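Local coordinates for trehalose-6-phosphate phosphatase related protein (Thermoplasma acidophilum, PDB 1U02) that removes the phosphate from trehalose 6-phosphate to yield free trehalose, using magnesium as cofactor, as a member of the HAD clan of phosphatases, at residues A[87-92]-A[154-159]; A[63-68]-A[112-117]; A[18-23]-A[107-112]; A[101-106]-A[120-125]. One frame throughout, in Å; residues are numbered along the deposited sequence.

Overall arrangement
All four contacts involve the smaller cap part of this HAD phosphatase, built on the antiparallel sheet of strands 107-111, 114-118, 151-155 and 144-147; the core holds the eight-stranded mixed sheet. Interaction 1 packs helix 86-96 on the cap sheet, its centre about 8 Å from that of interaction 2, where the loop after core strand 61-64 meets the turn before strand 114-118. Interaction 3, centred about 12 Å from interaction 2, joins the loop after core strand 3-7, which carries the magnesium ligand and probable nucleophile D7, to strand 107-111. Segments of interactions 1, 2 and 3 alternate along the chain; interaction 4, centred about 23 Å from 1 and 2, is nested within 1. Interactions 2 and 3 thus bridge core and cap, whereas 1 and 4 lie within the cap.

Interaction 1. Residues A[87-92]-A[154-159]; sequences GVFDRI and LRVPGV
F89 pushes the far rim of its ring against the backbone where strand 151-155 gives way to a turn. CZ comes within 3.4 Å of R155 C, which lies at the ring edge near its plane, and CE1 is likewise 3.4 Å from L154 O, approached obliquely. On the other flank of the ring CE2 touches V156 CG2 at 4.0 Å, the two side chains crossing at about a right angle. With CG anti to its carbonyl carbon (chi1 -74°), the phenyl group is sent from the helix to the strand end, where CZ and CE1 meet these main-chain atoms. One helical turn later I92 extends the contact: CG2 meets L154 CD1 at 3.7 Å. Replacing F89 by an alanine would probably open a gap between helix and strand end and leave V156 CG2 without its aromatic neighbour. R155 turns its CB away from the helix, and its guanidinium forms a salt bridge with E144. Between helix 86-96 and the antiparallel sheet, F89 and I92 also pack on V115 of strand 114-118, while F141 and I134 of helix 127-141 close on I92 and L154, respectively.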
loop_
_atom_site.group_PDB
_atom_site.type_symbol
_atom_site.label_atom_id
_atom_site.label_comp_id
_atom_site.label_asym_id
_atom_site.label_seq_id
_atom_site.Cartn_x
_atom_site.Cartn_y
_atom_site.Cartn_z
ATOM N N GLY A 87 17.960 2.638 -10.520
ATOM C CA GLY A 87 18.333 3.570 -11.571
ATOM C C GLY A 87 17.220 3.751 -12.592
ATOM O O GLY A 87 17.055 4.829 -13.171
ATOM N N VAL A 88 16.446 2.693 -12.807
ATOM C CA VAL A 88 15.349 2.722 -13.767
ATOM C C VAL A 88 14.283 3.751 -13.410
ATOM O O VAL A 88 13.923 4.596 -14.226
ATOM C CB VAL A 88 14.685 1.334 -13.882
ATOM C CG1 VAL A 88 13.523 1.392 -14.862
ATOM C CG2 VAL A 88 15.712 0.320 -14.348
ATOM N N PHE A 89 13.776 3.686 -12.187
ATOM C CA PHE A 89 12.753 4.630 -11.787
ATOM C C PHE A 89 13.241 6.071 -11.741
ATOM O O PHE A 89 12.445 6.996 -11.905
ATOM C CB PHE A 89 12.134 4.175 -10.470
ATOM C CG PHE A 89 11.233 2.996 -10.644
ATOM C CD1 PHE A 89 10.004 3.147 -11.285
ATOM C CD2 PHE A 89 11.634 1.721 -10.252
ATOM C CE1 PHE A 89 9.185 2.039 -11.541
ATOM C CE2 PHE A 89 10.822 0.608 -10.503
ATOM C CZ PHE A 89 9.595 0.771 -11.150
ATOM N N ASP A 90 14.542 6.268 -11.542
ATOM C CA ASP A 90 15.085 7.625 -11.554
ATOM C C ASP A 90 14.948 8.156 -12.981
ATOM O O ASP A 90 14.518 9.290 -13.198
ATOM C CB ASP A 90 16.566 7.649 -11.158
ATOM C CG ASP A 90 16.780 7.439 -9.669
ATOM O OD1 ASP A 90 15.927 7.892 -8.873
ATOM O OD2 ASP A 90 17.811 6.834 -9.297
ATOM N N ARG A 91 15.309 7.320 -13.953
ATOM C CA ARG A 91 15.233 7.694 -15.360
ATOM C C ARG A 91 13.786 7.883 -15.813
ATOM O O ARG A 91 13.484 8.788 -16.594
ATOM C CB ARG A 91 15.914 6.636 -16.240
ATOM C CG ARG A 91 17.411 6.474 -15.969
ATOM C CD ARG A 91 18.162 5.877 -17.171
ATOM N NE ARG A 91 17.860 4.466 -17.417
ATOM C CZ ARG A 91 18.262 3.458 -16.642
ATOM N NH1 ARG A 91 18.990 3.694 -15.555
ATOM N NH2 ARG A 91 17.940 2.210 -16.958
ATOM N N ILE A 92 12.892 7.026 -15.326
ATOM C CA ILE A 92 11.484 7.129 -15.697
ATOM C C ILE A 92 10.923 8.478 -15.267
ATOM O O ILE A 92 10.219 9.139 -16.032
ATOM C CB ILE A 92 10.656 5.986 -15.062
ATOM C CG1 ILE A 92 11.022 4.659 -15.740
ATOM C CG2 ILE A 92 9.159 6.269 -15.207
ATOM C CD1 ILE A 92 10.398 3.437 -15.094
ATOM N N LEU A 154 3.726 2.762 -12.340
ATOM C CA LEU A 154 4.785 1.945 -12.914
ATOM C C LEU A 154 5.511 1.387 -11.707
ATOM O O LEU A 154 5.888 2.135 -10.804
ATOM C CB LEU A 154 5.741 2.792 -13.752
ATOM C CG LEU A 154 5.110 3.360 -15.021
ATOM C CD1 LEU A 154 6.156 4.143 -15.810
ATOM C CD2 LEU A 154 4.550 2.213 -15.858
ATOM N N ARG A 155 5.710 0.076 -11.685
ATOM C CA ARG A 155 6.355 -0.542 -10.544
ATOM C C ARG A 155 7.233 -1.726 -10.935
ATOM O O ARG A 155 7.357 -2.059 -12.116
ATOM C CB ARG A 155 5.276 -0.982 -9.550
ATOM C CG ARG A 155 4.288 -1.977 -10.132
ATOM C CD ARG A 155 3.081 -2.223 -9.228
ATOM N NE ARG A 155 2.373 -3.436 -9.636
ATOM C CZ ARG A 155 1.248 -3.888 -9.087
ATOM N NH1 ARG A 155 0.674 -3.227 -8.090
ATOM N NH2 ARG A 155 0.707 -5.019 -9.525
ATOM N N VAL A 156 7.847 -2.351 -9.935
ATOM C CA VAL A 156 8.711 -3.507 -10.165
ATOM C C VAL A 156 7.859 -4.697 -10.618
ATOM O O VAL A 156 6.856 -5.030 -9.989
ATOM C CB VAL A 156 9.483 -3.891 -8.873
ATOM C CG1 VAL A 156 10.238 -5.203 -9.083
ATOM C CG2 VAL A 156 10.457 -2.783 -8.504
ATOM N N PRO A 157 8.243 -5.350 -11.725
ATOM C CA PRO A 157 7.461 -6.495 -12.198
ATOM C C PRO A 157 7.302 -7.602 -11.143
ATOM O O PRO A 157 8.232 -7.899 -10.394
ATOM C CB PRO A 157 8.254 -6.976 -13.416
ATOM C CG PRO A 157 8.883 -5.707 -13.937
ATOM C CD PRO A 157 9.343 -5.038 -12.655
ATOM N N GLY A 158 6.108 -8.185 -11.077
ATOM C CA GLY A 158 5.859 -9.281 -10.157
ATOM C C GLY A 158 5.519 -8.998 -8.703
ATOM O O GLY A 158 5.311 -9.948 -7.946
ATOM N N VAL A 159 5.449 -7.735 -8.291
ATOM C CA VAL A 159 5.125 -7.456 -6.889
ATOM C C VAL A 159 3.761 -8.046 -6.534
ATOM O O VAL A 159 2.835 -8.015 -7.341
ATOM C CB VAL A 159 5.137 -5.937 -6.593
ATOM C CG1 VAL A 159 6.546 -5.392 -6.801
ATOM C CG2 VAL A 159 4.147 -5.207 -7.488
#

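Interaction 2. Residues A[63-68]-A[112-117]; sequences ICYHGA and NLAVLY
Y65 reaches from the loop after strand 61-64 to the turn that joins strands 107-111 and 114-118, and its ring lies against L113. From CB, with CG anti to the carbonyl carbon (chi1 -62°), the side chain runs toward that turn. CD2 and CE2 each lie 3.9 Å from L113 CD1, while CE1, on the other flank, is 4.1 Å from A114 CB. Between them L113 CB sits over the middle of one face, 3.6 Å from the ring centroid and only 9° off its normal, a well-centred CH-pi contact. At the tip, OH accepts a weak hydrogen bond from L113 N (3.2 Å, N-H...O angle 148°). A water in the plane of the ring is bonded to Y65 OH (2.7 Å) and accepts a hydrogen bond from N112 ND2. A68 adds a looser apolar touch, its CB 4.4 Å from L113 CD1. Around the pair, P49 and E50 of helix 49-55 pack on Y65, and L86 of helix 86-96 on L113. A phenylalanine in place of Y65 would probably leave L113 N and the bridging water without their hydroxyl partner. The chemistry is therefore mixed: apolar packing over the ring face joins core to cap, while the phenol oxygen, from its rim, engages the backbone and solvent of the turn.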
loop_
_atom_site.group_PDB
_atom_site.type_symbol
_atom_site.label_atom_id
_atom_site.label_comp_id
_atom_site.label_asym_id
_atom_site.label_seq_id
_atom_site.Cartn_x
_atom_site.Cartn_y
_atom_site.Cartn_z
ATOM N N ILE A 63 5.818 -3.775 4.837
ATOM C CA ILE A 63 6.033 -4.411 3.552
ATOM C C ILE A 63 5.555 -3.318 2.598
ATOM O O ILE A 63 4.363 -3.017 2.549
ATOM C CB ILE A 63 5.160 -5.686 3.392
ATOM C CG1 ILE A 63 5.621 -6.756 4.387
ATOM C CG2 ILE A 63 5.271 -6.227 1.970
ATOM C CD1 ILE A 63 4.728 -7.989 4.430
ATOM N N CYS A 64 6.487 -2.705 1.870
ATOM C CA CYS A 64 6.151 -1.614 0.952
ATOM C C CYS A 64 6.228 -1.988 -0.522
ATOM O O CYS A 64 6.736 -3.053 -0.872
ATOM C CB CYS A 64 7.068 -0.421 1.226
ATOM S SG CYS A 64 6.941 0.189 2.932
ATOM N N TYR A 65 5.720 -1.102 -1.379
ATOM C CA TYR A 65 5.714 -1.332 -2.827
ATOM C C TYR A 65 5.080 -2.688 -3.149
ATOM O O TYR A 65 5.535 -3.398 -4.051
ATOM C CB TYR A 65 7.142 -1.313 -3.387
ATOM C CG TYR A 65 7.901 -0.012 -3.236
ATOM C CD1 TYR A 65 7.482 1.147 -3.890
ATOM C CD2 TYR A 65 9.075 0.046 -2.485
ATOM C CE1 TYR A 65 8.214 2.330 -3.807
ATOM C CE2 TYR A 65 9.819 1.226 -2.395
ATOM C CZ TYR A 65 9.384 2.361 -3.061
ATOM O OH TYR A 65 10.135 3.508 -3.010
ATOM N N HIS A 66 4.039 -3.046 -2.405
ATOM C CA HIS A 66 3.349 -4.317 -2.615
ATOM C C HIS A 66 4.290 -5.513 -2.457
ATOM O O HIS A 66 4.015 -6.602 -2.969
ATOM C CB HIS A 66 2.699 -4.344 -4.006
ATOM C CG HIS A 66 1.514 -3.435 -4.137
ATOM N ND1 HIS A 66 0.266 -3.766 -3.657
ATOM C CD2 HIS A 66 1.397 -2.195 -4.670
ATOM C CE1 HIS A 66 -0.571 -2.768 -3.889
ATOM N NE2 HIS A 66 0.091 -1.803 -4.502
ATOM N N GLY A 67 5.397 -5.301 -1.746
ATOM C CA GLY A 67 6.347 -6.379 -1.518
ATOM C C GLY A 67 7.753 -6.217 -2.076
ATOM O O GLY A 67 8.633 -7.005 -1.734
ATOM N N ALA A 68 7.991 -5.207 -2.911
ATOM C CA ALA A 68 9.321 -5.015 -3.492
ATOM C C ALA A 68 10.389 -4.655 -2.462
ATOM O O ALA A 68 11.567 -4.956 -2.646
ATOM C CB ALA A 68 9.271 -3.945 -4.580
ATOM N N ASN A 112 11.378 5.762 -4.974
ATOM C CA ASN A 112 12.555 5.019 -5.411
ATOM C C ASN A 112 12.255 3.799 -6.279
ATOM O O ASN A 112 13.029 3.479 -7.185
ATOM C CB ASN A 112 13.400 4.593 -4.208
ATOM C CG ASN A 112 13.978 5.774 -3.462
ATOM O OD1 ASN A 112 14.333 6.781 -4.067
ATOM N ND2 ASN A 112 14.091 5.651 -2.144
ATOM N N LEU A 113 11.146 3.116 -6.015
ATOM C CA LEU A 113 10.809 1.932 -6.803
ATOM C C LEU A 113 9.447 2.000 -7.483
ATOM O O LEU A 113 8.825 0.970 -7.757
ATOM C CB LEU A 113 10.896 0.671 -5.937
ATOM C CG LEU A 113 12.329 0.339 -5.487
ATOM C CD1 LEU A 113 12.329 -0.831 -4.506
ATOM C CD2 LEU A 113 13.180 0.018 -6.718
ATOM N N ALA A 114 8.990 3.210 -7.771
ATOM C CA ALA A 114 7.707 3.373 -8.445
ATOM C C ALA A 114 7.448 4.829 -8.770
ATOM O O ALA A 114 7.959 5.726 -8.101
ATOM C CB ALA A 114 6.567 2.834 -7.567
ATOM N N VAL A 115 6.671 5.051 -9.822
ATOM C CA VAL A 115 6.269 6.392 -10.221
ATOM C C VAL A 115 4.772 6.266 -10.416
ATOM O O VAL A 115 4.299 5.489 -11.250
ATOM C CB VAL A 115 6.925 6.857 -11.535
ATOM C CG1 VAL A 115 6.420 8.255 -11.887
ATOM C CG2 VAL A 115 8.442 6.874 -11.378
ATOM N N LEU A 116 4.029 7.022 -9.622
ATOM C CA LEU A 116 2.581 6.981 -9.666
ATOM C C LEU A 116 2.017 8.203 -10.385
ATOM O O LEU A 116 2.344 9.342 -10.045
ATOM C CB LEU A 116 2.049 6.890 -8.228
ATOM C CG LEU A 116 0.552 6.728 -7.951
ATOM C CD1 LEU A 116 0.352 6.124 -6.563
ATOM C CD2 LEU A 116 -0.132 8.076 -8.052
ATOM N N TYR A 117 1.192 7.955 -11.396
ATOM C CA TYR A 117 0.570 9.027 -12.157
ATOM C C TYR A 117 -0.879 9.122 -11.684
ATOM O O TYR A 117 -1.639 8.155 -11.800
ATOM C CB TYR A 117 0.632 8.710 -13.658
ATOM C CG TYR A 117 2.046 8.532 -14.171
ATOM C CD1 TYR A 117 2.768 9.609 -14.688
ATOM C CD2 TYR A 117 2.683 7.299 -14.081
ATOM C CE1 TYR A 117 4.096 9.459 -15.103
ATOM C CE2 TYR A 117 4.004 7.133 -14.489
ATOM C CZ TYR A 117 4.707 8.212 -14.997
ATOM O OH TYR A 117 6.012 8.037 -15.391
HETATM O O HOH W 1 12.203 3.610 -1.344
#

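Interaction 3. Residues A[18-23]-A[107-112]; sequences NPEESY and RIYRKN. With NA (sodium ion), chain C.
Y109 OH donates a hydrogen bond to E20 OE1 at 2.8 Å, meeting the oxygen from above the carboxylate plane, with the carboxylate and ring planes 35° apart. Beside it, R107 NH1 donates to N18 OD1 at 2.9 Å. This second bond is bent (N-H...O angle 131°), and its donor stands above the carbonyl plane of the amide, which lies almost perpendicular to the guanidinium. The same NH1 gives a hydrogen bond to a water that in turn donates to E20 OE2, 2.7 Å away, so the arginine is also linked to the glutamate through solvent; R107 NH2 reaches the carbonyl of M17. In E20 the bend at chi2 (-83°) helps bring the carboxylate round to the tyrosine. The other polar atom of the N18 amide, ND2, donates a nearly straight bond to E21 OE2 at 2.9 Å. These polar groups join two parts of the HAD phosphatase fold: segment 18-23, with a short 3-10 turn at 19-21, belongs to the loop after the strand carrying the nucleophile D7 (assigned by similarity), and 107-111 is an outermost strand of the cap sheet. On the loop's other flank S22 OG binds a sodium ion at 2.7 Å, with D9, the carbonyl of P14 and a water as further ligands. Next to the hydrogen bonds, P19 packs across the phenol end of Y109, its CG 3.8 Å from Y109 CZ, and L116 of strand 114-118 touches the side chain of Y109.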
loop_
_atom_site.group_PDB
_atom_site.type_symbol
_atom_site.label_atom_id
_atom_site.label_comp_id
_atom_site.label_asym_id
_atom_site.label_seq_id
_atom_site.Cartn_x
_atom_site.Cartn_y
_atom_site.Cartn_z
ATOM N N ASN A 18 -5.834 14.103 -2.489
ATOM C CA ASN A 18 -4.424 14.487 -2.356
ATOM C C ASN A 18 -3.698 13.447 -1.485
ATOM O O ASN A 18 -3.480 13.662 -0.291
ATOM C CB ASN A 18 -4.308 15.876 -1.713
ATOM C CG ASN A 18 -4.986 16.971 -2.536
ATOM O OD1 ASN A 18 -5.460 16.729 -3.648
ATOM N ND2 ASN A 18 -5.031 18.183 -1.986
ATOM N N PRO A 19 -3.300 12.310 -2.082
ATOM C CA PRO A 19 -2.608 11.240 -1.351
ATOM C C PRO A 19 -1.344 11.617 -0.586
ATOM O O PRO A 19 -0.944 10.910 0.339
ATOM C CB PRO A 19 -2.355 10.180 -2.431
ATOM C CG PRO A 19 -2.309 10.977 -3.707
ATOM C CD PRO A 19 -3.428 11.976 -3.511
ATOM N N GLU A 20 -0.717 12.726 -0.950
ATOM C CA GLU A 20 0.497 13.128 -0.249
ATOM C C GLU A 20 0.200 13.646 1.162
ATOM O O GLU A 20 1.100 13.764 1.990
ATOM C CB GLU A 20 1.232 14.218 -1.039
ATOM C CG GLU A 20 0.497 15.560 -1.096
ATOM C CD GLU A 20 -0.572 15.626 -2.179
ATOM O OE1 GLU A 20 -0.892 14.585 -2.800
ATOM O OE2 GLU A 20 -1.099 16.735 -2.408
ATOM N N GLU A 21 -1.066 13.953 1.427
ATOM C CA GLU A 21 -1.478 14.494 2.723
ATOM C C GLU A 21 -1.912 13.442 3.749
ATOM O O GLU A 21 -2.253 13.783 4.877
ATOM C CB GLU A 21 -2.647 15.470 2.520
ATOM C CG GLU A 21 -2.367 16.633 1.567
ATOM C CD GLU A 21 -3.577 17.540 1.394
ATOM O OE1 GLU A 21 -4.558 17.363 2.146
ATOM O OE2 GLU A 21 -3.552 18.433 0.519
ATOM N N SER A 22 -1.888 12.172 3.366
ATOM C CA SER A 22 -2.356 11.102 4.247
ATOM C C SER A 22 -1.545 10.738 5.492
ATOM O O SER A 22 -1.268 9.560 5.743
ATOM C CB SER A 22 -2.609 9.842 3.419
ATOM O OG SER A 22 -3.588 10.103 2.427
ATOM N N TYR A 23 -1.176 11.747 6.274
ATOM C CA TYR A 23 -0.442 11.517 7.513
ATOM C C TYR A 23 -1.425 11.000 8.558
ATOM O O TYR A 23 -2.589 11.387 8.560
ATOM C CB TYR A 23 0.189 12.816 7.997
ATOM C CG TYR A 23 1.414 13.191 7.210
ATOM C CD1 TYR A 23 2.678 13.087 7.777
ATOM C CD2 TYR A 23 1.312 13.635 5.892
ATOM C CE1 TYR A 23 3.819 13.419 7.052
ATOM C CE2 TYR A 23 2.445 13.968 5.157
ATOM C CZ TYR A 23 3.693 13.858 5.748
ATOM O OH TYR A 23 4.822 14.208 5.043
ATOM N N ARG A 107 -0.742 14.645 -11.915
ATOM C CA ARG A 107 0.190 14.749 -10.796
ATOM C C ARG A 107 1.086 13.516 -10.846
ATOM O O ARG A 107 0.614 12.404 -11.103
ATOM C CB ARG A 107 -0.572 14.809 -9.468
ATOM C CG ARG A 107 -1.244 16.159 -9.217
ATOM C CD ARG A 107 -2.112 16.134 -7.965
ATOM N NE ARG A 107 -3.254 15.237 -8.115
ATOM C CZ ARG A 107 -4.160 15.017 -7.165
ATOM N NH1 ARG A 107 -4.052 15.630 -5.989
ATOM N NH2 ARG A 107 -5.177 14.193 -7.395
ATOM N N ILE A 108 2.378 13.712 -10.620
ATOM C CA ILE A 108 3.325 12.607 -10.663
ATOM C C ILE A 108 4.027 12.488 -9.314
ATOM O O ILE A 108 4.664 13.427 -8.848
ATOM C CB ILE A 108 4.361 12.826 -11.798
ATOM C CG1 ILE A 108 3.640 12.867 -13.150
ATOM C CG2 ILE A 108 5.386 11.696 -11.816
ATOM C CD1 ILE A 108 4.529 13.250 -14.328
ATOM N N TYR A 109 3.882 11.331 -8.685
ATOM C CA TYR A 109 4.490 11.084 -7.387
ATOM C C TYR A 109 5.673 10.149 -7.570
ATOM O O TYR A 109 5.512 8.977 -7.906
ATOM C CB TYR A 109 3.460 10.470 -6.446
ATOM C CG TYR A 109 2.285 11.385 -6.193
ATOM C CD1 TYR A 109 2.284 12.269 -5.118
ATOM C CD2 TYR A 109 1.174 11.366 -7.031
ATOM C CE1 TYR A 109 1.197 13.115 -4.876
ATOM C CE2 TYR A 109 0.080 12.206 -6.800
ATOM C CZ TYR A 109 0.098 13.075 -5.722
ATOM O OH TYR A 109 -0.985 13.903 -5.490
ATOM N N ARG A 110 6.864 10.692 -7.351
ATOM C CA ARG A 110 8.098 9.944 -7.501
ATOM C C ARG A 110 8.478 9.166 -6.251
ATOM O O ARG A 110 8.385 9.680 -5.140
ATOM C CB ARG A 110 9.236 10.902 -7.862
ATOM C CG ARG A 110 10.595 10.241 -7.964
ATOM C CD ARG A 110 11.673 11.283 -8.197
ATOM N NE ARG A 110 12.968 10.681 -8.495
ATOM C CZ ARG A 110 14.044 11.371 -8.860
ATOM N NH1 ARG A 110 13.980 12.694 -8.971
ATOM N NH2 ARG A 110 15.184 10.740 -9.115
ATOM N N LYS A 111 8.905 7.922 -6.448
ATOM C CA LYS A 111 9.343 7.064 -5.352
ATOM C C LYS A 111 10.543 6.274 -5.871
ATOM O O LYS A 111 10.711 6.132 -7.080
ATOM C CB LYS A 111 8.211 6.130 -4.924
ATOM C CG LYS A 111 6.983 6.916 -4.495
ATOM C CD LYS A 111 5.770 6.072 -4.239
ATOM C CE LYS A 111 4.567 6.989 -4.043
ATOM N NZ LYS A 111 3.390 6.289 -3.495
ATOM N N ASN A 112 11.378 5.762 -4.974
ATOM C CA ASN A 112 12.555 5.019 -5.411
ATOM C C ASN A 112 12.255 3.799 -6.279
ATOM O O ASN A 112 13.029 3.479 -7.185
ATOM C CB ASN A 112 13.400 4.593 -4.208
ATOM C CG ASN A 112 13.978 5.774 -3.462
ATOM O OD1 ASN A 112 14.333 6.781 -4.067
ATOM N ND2 ASN A 112 14.091 5.651 -2.144
HETATM NA NA NA C . -5.010 7.967 1.506
HETATM O O HOH W 2 -2.183 17.305 -4.766
HETATM O O HOH W 3 -5.735 8.565 -0.845
#

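Interaction 4. Residues A[101-106]-A[120-125]; sequences SDFPGL and GLMGAD
M122, present as selenomethionine, lies alongside F103 with both side chains pointing the same way. Its CG is swung roughly anti to the backbone N (chi1 -152°), and a bend at chi3 brings the terminal methyl beside the phenyl group. SE is 4.1 Å from F103 CB, while CE is the same distance from F103 CD1, approaching the ring obliquely. L106 turns its CB away from the loop, yet that atom still lies 4.3 Å from M122 SE, and M122 CG passes 4.0 Å from L106 N. The selenomethionine is thus packed against both ends of the bend 103-106, which L106 N closes by a hydrogen bond to F103 O. This bend leads from helix 99-102 into strand 107-111, and the facing segment leads from strand 114-118 toward helix 127-141, so the contact lies beyond the end of the beta hairpin formed by those two strands. L130 of helix 127-141 packs on both F103 and M122. In the middle the backbones come close: G105 has positive phi (113°), and a CB there would clash with L121 O and M122 CA. L121 CB approaches G105 O at 3.4 Å. A water donates to that same G105 O and accepts a hydrogen bond from L121 N, 2.9 Å away.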
loop_
_atom_site.group_PDB
_atom_site.type_symbol
_atom_site.label_atom_id
_atom_site.label_comp_id
_atom_site.label_asym_id
_atom_site.label_seq_id
_atom_site.Cartn_x
_atom_site.Cartn_y
_atom_site.Cartn_z
ATOM N N SER A 101 2.916 19.301 -17.545
ATOM C CA SER A 101 2.553 20.475 -18.333
ATOM C C SER A 101 1.831 20.041 -19.614
ATOM O O SER A 101 0.971 20.758 -20.122
ATOM C CB SER A 101 3.792 21.322 -18.665
ATOM O OG SER A 101 4.746 20.598 -19.420
ATOM N N ASP A 102 2.165 18.858 -20.123
ATOM C CA ASP A 102 1.509 18.355 -21.326
ATOM C C ASP A 102 0.050 18.006 -21.020
ATOM O O ASP A 102 -0.833 18.166 -21.866
ATOM C CB ASP A 102 2.228 17.113 -21.862
ATOM C CG ASP A 102 3.664 17.397 -22.266
ATOM O OD1 ASP A 102 3.943 18.507 -22.768
ATOM O OD2 ASP A 102 4.514 16.499 -22.097
ATOM N N PHE A 103 -0.194 17.541 -19.799
ATOM C CA PHE A 103 -1.537 17.161 -19.363
ATOM C C PHE A 103 -1.864 17.878 -18.054
ATOM O O PHE A 103 -1.838 17.266 -16.981
ATOM C CB PHE A 103 -1.595 15.648 -19.137
ATOM C CG PHE A 103 -1.136 14.839 -20.317
ATOM C CD1 PHE A 103 -1.932 14.728 -21.456
ATOM C CD2 PHE A 103 0.101 14.197 -20.295
ATOM C CE1 PHE A 103 -1.504 13.981 -22.563
ATOM C CE2 PHE A 103 0.542 13.450 -21.394
ATOM C CZ PHE A 103 -0.263 13.341 -22.529
ATOM N N PRO A 104 -2.194 19.181 -18.128
ATOM C CA PRO A 104 -2.525 19.985 -16.946
ATOM C C PRO A 104 -3.487 19.284 -15.996
ATOM O O PRO A 104 -4.585 18.887 -16.387
ATOM C CB PRO A 104 -3.125 21.255 -17.551
ATOM C CG PRO A 104 -2.350 21.395 -18.832
ATOM C CD PRO A 104 -2.390 19.971 -19.358
ATOM N N GLY A 105 -3.074 19.140 -14.742
ATOM C CA GLY A 105 -3.920 18.467 -13.772
ATOM C C GLY A 105 -3.273 17.164 -13.348
ATOM O O GLY A 105 -3.458 16.701 -12.220
ATOM N N LEU A 106 -2.517 16.567 -14.263
ATOM C CA LEU A 106 -1.805 15.331 -13.980
ATOM C C LEU A 106 -0.822 15.590 -12.842
ATOM O O LEU A 106 -0.158 16.631 -12.805
ATOM C CB LEU A 106 -1.019 14.865 -15.210
ATOM C CG LEU A 106 -0.039 13.704 -14.982
ATOM C CD1 LEU A 106 -0.817 12.444 -14.639
ATOM C CD2 LEU A 106 0.819 13.484 -16.223
ATOM N N GLY A 120 -6.585 12.134 -11.294
ATOM C CA GLY A 120 -7.741 12.735 -10.654
ATOM C C GLY A 120 -8.136 14.149 -11.053
ATOM O O GLY A 120 -9.317 14.428 -11.254
ATOM N N LEU A 121 -7.165 15.043 -11.180
ATOM C CA LEU A 121 -7.467 16.433 -11.522
ATOM C C LEU A 121 -7.375 16.712 -13.009
ATOM O O LEU A 121 -7.628 17.827 -13.460
ATOM C CB LEU A 121 -6.506 17.362 -10.784
ATOM C CG LEU A 121 -6.429 17.200 -9.263
ATOM C CD1 LEU A 121 -5.339 18.117 -8.718
ATOM C CD2 LEU A 121 -7.774 17.524 -8.641
HETATM N N MSE A 122 -7.022 15.683 -13.762
HETATM C CA MSE A 122 -6.840 15.789 -15.201
HETATM C C MSE A 122 -8.134 15.767 -16.019
HETATM O O MSE A 122 -9.129 15.155 -15.619
HETATM C CB MSE A 122 -5.948 14.640 -15.646
HETATM C CG MSE A 122 -5.123 14.898 -16.859
HETATM SE SE MSE A 122 -4.321 13.225 -17.347
HETATM C CE MSE A 122 -4.979 13.136 -19.166
ATOM N N GLY A 123 -8.102 16.430 -17.172
ATOM C CA GLY A 123 -9.259 16.453 -18.054
ATOM C C GLY A 123 -9.465 15.072 -18.653
ATOM O O GLY A 123 -8.505 14.332 -18.866
ATOM N N ALA A 124 -10.715 14.727 -18.936
ATOM C CA ALA A 124 -11.053 13.417 -19.484
ATOM C C ALA A 124 -10.486 13.076 -20.863
ATOM O O ALA A 124 -9.955 11.989 -21.067
ATOM C CB ALA A 124 -12.569 13.252 -19.503
ATOM N N ASP A 125 -10.595 14.011 -21.802
ATOM C CA ASP A 125 -10.147 13.803 -23.181
ATOM C C ASP A 125 -8.765 13.209 -23.466
ATOM O O ASP A 125 -8.630 12.363 -24.351
ATOM C CB ASP A 125 -10.287 15.110 -23.969
ATOM C CG ASP A 125 -11.733 15.528 -24.158
ATOM O OD1 ASP A 125 -12.638 14.787 -23.720
ATOM O OD2 ASP A 125 -11.964 16.603 -24.751
HETATM O O HOH W 4 -5.749 18.497 -18.481
HETATM O O HOH W 5 -4.306 14.572 -10.889
#